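Local coordinates for protein cytokinin riboside 5'-monophosphate phosphoribohydrolase (Corynebacterium glutamicum, PDB 5ZBL) that adopts a Rossmann-like alpha/beta fold built on a parallel central sheet, as expected of a member of the SLOG clan, and assembles as two subunits, at residues A140-D145 with H179-A184. Residues are numbered along the deposited sequence; the frame is centred on the assembly and turned at random.
Sequences ALYDVD and HALLKA. With EDO (1,2-ethanediol), chain E.
D143 OD2, just past the end of strand 139-142, is gripped twice: by O2 of a 1,2-ethanediol, which donates to it over 2.6 Å, and by Q149 NE2. The diol, probably from the crystallisation liquor, also reaches E175 OE2. The other carboxylate oxygen, OD1, accepts from W148 N, so the aspartate is held at both oxygens where the chain turns through an inverse gamma turn centred on it. The contact with helix 178-186 lies just before it, over residues 140-142, and is made by apolar side chains. L181 reaches from the helix between A140 and Y142, two strand residues apart. Its CG and CD2 meet the A140 methyl, with CG at 4.0 Å from A140 CB. The CD1 branch comes in against the root of the tyrosine, 3.5 Å from Y142 CA and 3.6 Å from Y142 CB, and meets the ring obliquely. With CG of Y142 anti to the backbone N (chi1 -174°), the tyrosine side chain crosses that of L181 at about a right angle and extends toward helix 25-40, where its OH is hydrogen-bonded to A30 O. V144 CG2 covers one ring face, 3.6 Å above the plane and toward the rim. The axes of 179-184 and strand 140-142 run antiparallel (172°), 9.4 Å apart at closest approach: helix 178-186, which follows edge strand 173-175, packs back across strand 139-142. L181 also touches I111 and E175. No hydrogen bond joins the two segments: a buried leucine fits helix to sheet by shape, while the Y142 hydroxyl and D143 carboxylate find partners outside both.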
# COMPACT_ATOMS: atom_id res chain seq x y z
N ALA A 140 -0.94 11.19 -9.48
CA ALA A 140 0.28 11.95 -9.69
C ALA A 140 1.22 11.79 -8.51
O ALA A 140 0.80 11.83 -7.35
CB ALA A 140 -0.05 13.41 -9.89
N LEU A 141 2.51 11.62 -8.81
CA LEU A 141 3.55 11.57 -7.81
C LEU A 141 4.27 12.91 -7.80
O LEU A 141 4.88 13.31 -8.78
CB LEU A 141 4.52 10.43 -8.11
CG LEU A 141 3.94 9.05 -8.33
CD1 LEU A 141 5.10 8.08 -8.55
CD2 LEU A 141 3.08 8.63 -7.16
N TYR A 142 4.16 13.63 -6.69
CA TYR A 142 4.80 14.92 -6.52
C TYR A 142 6.24 14.62 -6.09
O TYR A 142 6.51 14.33 -4.91
CB TYR A 142 4.02 15.77 -5.50
CG TYR A 142 4.44 17.22 -5.29
CD1 TYR A 142 4.93 18.00 -6.33
CD2 TYR A 142 4.30 17.81 -4.03
CE1 TYR A 142 5.26 19.32 -6.12
CE2 TYR A 142 4.63 19.13 -3.81
CZ TYR A 142 5.13 19.89 -4.86
OH TYR A 142 5.48 21.24 -4.67
N ASP A 143 7.15 14.74 -7.06
CA ASP A 143 8.51 14.23 -6.91
C ASP A 143 9.50 15.23 -6.25
O ASP A 143 10.54 15.55 -6.80
CB ASP A 143 8.99 13.76 -8.29
CG ASP A 143 10.15 12.79 -8.22
OD1 ASP A 143 10.30 12.05 -7.22
OD2 ASP A 143 10.90 12.77 -9.23
N VAL A 144 9.17 15.66 -5.05
CA VAL A 144 9.96 16.66 -4.35
C VAL A 144 11.32 16.07 -4.04
O VAL A 144 11.38 15.10 -3.28
CB VAL A 144 9.33 17.09 -3.00
CG1 VAL A 144 10.22 18.04 -2.27
CG2 VAL A 144 7.98 17.74 -3.23
N ASP A 145 12.38 16.63 -4.65
CA ASP A 145 13.79 16.20 -4.49
C ASP A 145 14.06 14.73 -4.95
O ASP A 145 14.87 13.99 -4.36
CB ASP A 145 14.22 16.45 -3.05
CG ASP A 145 15.73 16.31 -2.84
OD1 ASP A 145 16.52 16.77 -3.72
OD2 ASP A 145 16.12 15.74 -1.79
N HIS A 179 3.24 23.32 -10.82
CA HIS A 179 2.56 23.79 -12.03
C HIS A 179 2.41 22.68 -13.02
O HIS A 179 1.28 22.42 -13.48
CB HIS A 179 3.26 25.01 -12.65
CG HIS A 179 3.00 26.28 -11.90
ND1 HIS A 179 3.80 26.72 -10.86
CD2 HIS A 179 2.00 27.19 -12.00
CE1 HIS A 179 3.32 27.85 -10.37
NE2 HIS A 179 2.21 28.14 -11.03
N ALA A 180 3.53 22.01 -13.30
CA ALA A 180 3.55 20.91 -14.24
C ALA A 180 2.68 19.71 -13.79
O ALA A 180 2.02 19.08 -14.62
CB ALA A 180 4.97 20.47 -14.49
N LEU A 181 2.67 19.45 -12.48
CA LEU A 181 1.87 18.41 -11.86
C LEU A 181 0.37 18.62 -11.97
O LEU A 181 -0.36 17.68 -12.34
CB LEU A 181 2.23 18.29 -10.37
CG LEU A 181 1.58 17.05 -9.67
CD1 LEU A 181 2.51 16.42 -8.65
CD2 LEU A 181 0.28 17.41 -9.00
N LEU A 182 -0.11 19.81 -11.61
CA LEU A 182 -1.54 20.13 -11.70
C LEU A 182 -1.98 20.26 -13.13
O LEU A 182 -3.07 19.78 -13.49
CB LEU A 182 -1.88 21.40 -10.94
CG LEU A 182 -1.78 21.21 -9.42
CD1 LEU A 182 -1.66 22.55 -8.69
CD2 LEU A 182 -2.97 20.42 -8.89
N LYS A 183 -1.14 20.89 -13.95
CA LYS A 183 -1.43 21.00 -15.39
C LYS A 183 -1.63 19.65 -16.02
O LYS A 183 -2.58 19.45 -16.77
CB LYS A 183 -0.32 21.74 -16.13
CG LYS A 183 -0.56 21.92 -17.62
CD LYS A 183 0.18 23.12 -18.17
CE LYS A 183 -0.33 23.50 -19.56
NZ LYS A 183 0.53 22.96 -20.64
N ALA A 184 -0.75 18.70 -15.71
CA ALA A 184 -0.88 17.35 -16.25
C ALA A 184 -2.17 16.66 -15.80
O ALA A 184 -2.76 15.92 -16.59
CB ALA A 184 0.35 16.51 -15.92
C1 EDO E . 10.42 15.51 -13.31
O1 EDO E . 9.65 15.46 -14.52
C2 EDO E . 9.87 14.49 -12.30
O2 EDO E . 10.94 13.88 -11.57